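Local coordinates for uncharacterized protein (Bacteroides caccae, PDB 4L7A) that is of unknown function but probably acts as a zinc-dependent metallo-peptidase, at residues Phe39-Glu44 with Thr57-Ser62; Ile46-Thr51 with His95-Ala100. All coordinates share one frame; numbering follows the deposited sequence.

Contact 1 (Phe39-Glu44 with Thr57-Ser62); sequences FKYRME and TDFWLS
Tyr41 holds CG between its own backbone N and carbonyl carbon (chi1 69°), which swings the ring out toward Phe59, while Phe59, with CG opposite its backbone N (chi1 176°), sets its ring alongside, where CD1 and CE1 meet the tyrosine. The two rings cross at a slant, planes 69° apart, and the nearest approach is Tyr41 CE2 to Phe59 CD1 at 3.7 Å; the tyrosine atom arrives at the edge of the phenylalanine ring. Lower down, Tyr41 CB rests against Ser62 OG at 4.0 Å. That hydroxyl is turned back to its own helix, donating to Asp58 O at 2.9 Å from above the carbonyl plane, while Ser62 N reaches the same oxygen from the opposite face. The polar end of Tyr41 is held by Asp24 of helix 17-35, and Phe23 of that helix also meets its ring. Were Tyr41 replaced by a leucine, the Phe59 ring would be likely to lose its aromatic neighbour and Asp24 its hydroxyl partner. Further along, the selenomethionine Met43 slides past Thr57 in the opposite direction, its CG 3.4 Å from Thr57 OG1. No direct hydrogen bond joins the segments; instead one water donates a hydrogen bond to Tyr41 O and accepts one from Thr57 OG1, its oxygen 2.6 Å from that hydroxyl. The helix that follows Thr57 opens with Asp58 as N-cap, its OD1 taking Leu61 N at 3.0 Å. The N-capped first turn of helix 59-81 thus packs against the turn that leaves outer strand 38-40, with helix 17-35 covering Tyr41.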
# COMPACT_ATOMS: atom_id res chain seq x y z
N PHE A 39 -3.41 14.46 -5.61
CA PHE A 39 -2.56 14.38 -4.41
C PHE A 39 -2.59 15.70 -3.63
O PHE A 39 -2.08 16.69 -4.10
CB PHE A 39 -1.15 14.06 -4.86
CG PHE A 39 -0.16 13.70 -3.76
CD1 PHE A 39 0.36 14.66 -2.92
CD2 PHE A 39 0.37 12.40 -3.67
CE1 PHE A 39 1.31 14.34 -1.99
CE2 PHE A 39 1.33 12.06 -2.72
CZ PHE A 39 1.78 13.05 -1.87
N LYS A 40 -3.14 15.70 -2.43
CA LYS A 40 -3.34 16.95 -1.69
C LYS A 40 -2.42 17.05 -0.47
O LYS A 40 -2.33 16.10 0.32
CB LYS A 40 -4.78 17.09 -1.26
CG LYS A 40 -5.79 17.05 -2.38
CD LYS A 40 -7.11 17.62 -1.92
CE LYS A 40 -8.20 17.43 -2.95
NZ LYS A 40 -9.49 17.89 -2.38
N TYR A 41 -1.73 18.17 -0.34
CA TYR A 41 -0.91 18.43 0.82
C TYR A 41 -1.31 19.68 1.54
O TYR A 41 -1.00 19.82 2.73
CB TYR A 41 0.55 18.50 0.45
CG TYR A 41 0.89 19.69 -0.37
CD1 TYR A 41 0.64 19.69 -1.73
CD2 TYR A 41 1.44 20.81 0.21
CE1 TYR A 41 0.94 20.82 -2.51
CE2 TYR A 41 1.72 21.94 -0.54
CZ TYR A 41 1.49 21.92 -1.91
OH TYR A 41 1.76 23.04 -2.63
N ARG A 42 -2.00 20.59 0.86
CA ARG A 42 -2.37 21.87 1.45
C ARG A 42 -3.48 21.60 2.46
O ARG A 42 -4.52 21.02 2.13
CB ARG A 42 -2.83 22.86 0.39
CG ARG A 42 -1.74 23.41 -0.58
CD ARG A 42 -2.43 24.03 -1.81
NE ARG A 42 -1.55 24.68 -2.78
CZ ARG A 42 -1.06 25.89 -2.64
NH1 ARG A 42 -1.30 26.59 -1.55
NH2 ARG A 42 -0.26 26.38 -3.56
N MSE A 43 -3.27 22.07 3.68
CA MSE A 43 -4.23 21.87 4.77
C MSE A 43 -5.60 22.54 4.55
O MSE A 43 -6.65 21.99 4.94
CB MSE A 43 -3.63 22.38 6.07
CG MSE A 43 -2.42 21.56 6.51
SE MSE A 43 -1.44 22.42 7.96
CE MSE A 43 -0.13 23.48 6.90
N GLU A 44 -5.56 23.70 3.93
CA GLU A 44 -6.76 24.44 3.56
C GLU A 44 -7.68 23.66 2.61
O GLU A 44 -8.85 23.94 2.59
CB GLU A 44 -6.34 25.77 2.89
CG GLU A 44 -5.62 25.59 1.53
CD GLU A 44 -4.43 26.53 1.30
OE1 GLU A 44 -4.62 27.76 1.34
OE2 GLU A 44 -3.31 26.05 1.03
N THR A 57 1.19 20.26 8.40
CA THR A 57 1.75 19.35 7.42
C THR A 57 3.07 19.92 6.95
O THR A 57 3.10 21.01 6.43
CB THR A 57 0.75 19.22 6.24
OG1 THR A 57 -0.51 18.73 6.78
CG2 THR A 57 1.26 18.27 5.19
N ASP A 58 4.16 19.17 7.13
CA ASP A 58 5.53 19.62 6.77
C ASP A 58 5.67 19.60 5.25
O ASP A 58 5.53 18.55 4.62
CB ASP A 58 6.50 18.64 7.47
CG ASP A 58 8.00 18.83 7.11
OD1 ASP A 58 8.40 19.29 6.02
OD2 ASP A 58 8.83 18.38 7.96
N PHE A 59 5.98 20.75 4.65
CA PHE A 59 6.03 20.85 3.20
C PHE A 59 7.13 20.01 2.52
O PHE A 59 6.83 19.25 1.62
CB PHE A 59 6.24 22.29 2.77
CG PHE A 59 6.40 22.46 1.27
CD1 PHE A 59 5.27 22.59 0.45
CD2 PHE A 59 7.64 22.52 0.68
CE1 PHE A 59 5.38 22.79 -0.94
CE2 PHE A 59 7.77 22.72 -0.70
CZ PHE A 59 6.62 22.87 -1.51
N TRP A 60 8.38 20.17 2.92
CA TRP A 60 9.45 19.43 2.27
C TRP A 60 9.37 17.91 2.55
O TRP A 60 9.76 17.09 1.72
CB TRP A 60 10.81 20.01 2.66
CG TRP A 60 10.97 21.34 2.07
CD1 TRP A 60 10.92 22.53 2.73
CD2 TRP A 60 11.22 21.65 0.69
NE1 TRP A 60 11.11 23.55 1.86
CE2 TRP A 60 11.25 23.05 0.58
CE3 TRP A 60 11.37 20.89 -0.47
CZ2 TRP A 60 11.46 23.71 -0.63
CZ3 TRP A 60 11.55 21.54 -1.68
CH2 TRP A 60 11.62 22.94 -1.75
N LEU A 61 8.79 17.54 3.66
CA LEU A 61 8.49 16.14 3.83
C LEU A 61 7.34 15.63 2.87
O LEU A 61 7.37 14.48 2.42
CB LEU A 61 8.14 15.85 5.29
CG LEU A 61 7.84 14.38 5.65
CD1 LEU A 61 9.03 13.48 5.28
CD2 LEU A 61 7.55 14.31 7.14
N SER A 62 6.36 16.50 2.57
CA SER A 62 5.31 16.15 1.61
C SER A 62 5.91 15.90 0.23
O SER A 62 5.48 15.01 -0.46
CB SER A 62 4.25 17.23 1.50
OG SER A 62 3.59 17.36 2.75
O HOH W 1 -2.02 18.69 4.68

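Contact 2 (Ile46-Thr51 with His95-Ala100); sequences IESDYT and HLIGSA
Ile46 lays its side chain across the His95 imidazole, and this carries most of the contact. CG1 sits over the middle of one ring face, 3.9 Å from the centroid of His95 and only 12° off the ring normal, a CH-pi contact. The two side chains run past each other in opposite directions. CG2 reaches the ring at His95 ND1, 3.5 Å away, and also meets Ile97 CD1 at 3.9 Å. With chi2 at 177° the chain from CG1 is extended, and this carries CD1 beyond the ring to the strand backbone, where it stops 3.3 Å from Leu96 O. One aliphatic residue thus covers a ring, a methyl and a peptide oxygen, and no hydrogen bond crosses between the segments.

Beyond Ile46 the contact thins quickly. Ser48 is exposed, and its part is a single approach of OG to Ile97 CD1, at 3.3 Å; the same hydroxyl makes only a weak bond, 3.4 Å long, to Asp49 O in its own segment. The CB atoms of Glu47 and Asp49 point away from the strand, and by Tyr50 the loop has left it for the solvent side.

The strand end of the pair is embedded in the sheet: His95 and Ile97 bond through their backbones to strand 115-122 on one side, while Leu96 bonds to Lys40 of strand 38-40 on the other. Ile46 also touches Lys40, so the irregular connection leading to helix 59-81 folds back over the two neighbouring strands 38-40 and 93-98.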
# COMPACT_ATOMS: atom_id res chain seq x y z
N ILE A 46 -8.00 20.20 2.63
CA ILE A 46 -8.28 18.90 3.23
C ILE A 46 -9.30 19.08 4.36
O ILE A 46 -9.16 19.91 5.26
CB ILE A 46 -6.97 18.21 3.76
CG1 ILE A 46 -6.10 17.78 2.57
CG2 ILE A 46 -7.33 17.00 4.60
CD1 ILE A 46 -4.81 17.17 2.90
N GLU A 47 -10.31 18.24 4.32
CA GLU A 47 -11.34 18.27 5.33
C GLU A 47 -11.43 16.87 5.94
O GLU A 47 -11.73 15.90 5.25
CB GLU A 47 -12.63 18.77 4.66
CG GLU A 47 -13.93 18.13 5.07
CD GLU A 47 -15.10 18.76 4.33
OE1 GLU A 47 -14.94 19.90 3.83
OE2 GLU A 47 -16.17 18.10 4.23
N SER A 48 -11.14 16.76 7.24
CA SER A 48 -11.36 15.52 7.98
C SER A 48 -11.45 15.69 9.47
O SER A 48 -11.26 16.77 10.02
CB SER A 48 -10.40 14.39 7.59
OG SER A 48 -9.06 14.67 7.81
N ASP A 49 -11.84 14.61 10.12
CA ASP A 49 -11.79 14.52 11.55
C ASP A 49 -10.32 14.53 11.97
O ASP A 49 -9.43 14.22 11.19
CB ASP A 49 -12.51 13.24 11.99
CG ASP A 49 -13.98 13.26 11.57
OD1 ASP A 49 -14.63 14.32 11.68
OD2 ASP A 49 -14.46 12.21 11.07
N TYR A 50 -10.06 14.91 13.20
CA TYR A 50 -8.68 15.07 13.66
C TYR A 50 -8.58 14.58 15.12
O TYR A 50 -9.61 14.33 15.76
CB TYR A 50 -8.27 16.57 13.54
CG TYR A 50 -9.10 17.50 14.35
CD1 TYR A 50 -10.29 17.92 13.87
CD2 TYR A 50 -8.72 17.91 15.64
CE1 TYR A 50 -11.10 18.72 14.60
CE2 TYR A 50 -9.49 18.68 16.38
CZ TYR A 50 -10.72 19.09 15.85
OH TYR A 50 -11.64 19.85 16.52
N THR A 51 -7.34 14.49 15.63
CA THR A 51 -7.10 14.21 17.03
C THR A 51 -6.17 15.27 17.59
O THR A 51 -5.76 16.17 16.86
CB THR A 51 -6.50 12.81 17.22
OG1 THR A 51 -5.13 12.78 16.79
CG2 THR A 51 -7.31 11.75 16.52
N HIS A 95 -4.34 12.16 0.46
CA HIS A 95 -4.19 13.37 1.30
C HIS A 95 -3.03 13.11 2.21
O HIS A 95 -2.95 12.02 2.74
CB HIS A 95 -5.37 13.56 2.24
CG HIS A 95 -6.59 14.08 1.58
ND1 HIS A 95 -7.74 14.38 2.29
CD2 HIS A 95 -6.85 14.42 0.30
CE1 HIS A 95 -8.66 14.85 1.47
NE2 HIS A 95 -8.14 14.89 0.25
N LEU A 96 -2.17 14.08 2.40
CA LEU A 96 -1.16 14.00 3.44
C LEU A 96 -1.62 14.91 4.56
O LEU A 96 -2.02 16.06 4.30
CB LEU A 96 0.20 14.47 2.96
CG LEU A 96 0.78 13.81 1.74
CD1 LEU A 96 2.23 14.22 1.59
CD2 LEU A 96 0.69 12.30 1.88
N ILE A 97 -1.58 14.39 5.78
CA ILE A 97 -1.91 15.15 6.97
C ILE A 97 -0.81 14.99 7.97
O ILE A 97 -0.28 13.89 8.15
CB ILE A 97 -3.23 14.70 7.59
CG1 ILE A 97 -4.36 14.98 6.62
CG2 ILE A 97 -3.52 15.40 8.87
CD1 ILE A 97 -5.79 14.48 7.15
N GLY A 98 -0.44 16.07 8.63
CA GLY A 98 0.65 15.97 9.62
C GLY A 98 0.22 15.35 10.96
O GLY A 98 -0.86 15.63 11.45
N SER A 99 1.10 14.52 11.53
CA SER A 99 0.88 13.94 12.83
C SER A 99 2.11 13.99 13.73
O SER A 99 3.24 13.85 13.26
CB SER A 99 0.47 12.49 12.64
OG SER A 99 -0.00 11.96 13.86
N ALA A 100 1.86 14.19 15.02
CA ALA A 100 2.88 14.28 16.03
C ALA A 100 3.65 12.97 16.20
O ALA A 100 4.80 13.02 16.52
CB ALA A 100 2.28 14.69 17.34

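In the fold
Both contacts depend on strand 38-40 and what follows it, and their centres lie about 10 Å apart. They meet directly: Lys40 O lies 2.9 Å from Leu96 N in a probable backbone bond between neighbouring parallel strands, and Ser62 of contact 1 packs on Leu96 of contact 2. Along the chain the segments alternate, so the connection from strand 38-40 to helix 59-81 supplies residues to both. Both centre on buried residues beside the sheet, with exposed Met43 at the margin of contact 1 and exposed Ser48 at that of contact 2. Contact 1 joins strand end to helix through aromatic rings and a bridging water; contact 2, smaller, joins loop to strand and rests on one isoleucine lying over an imidazole.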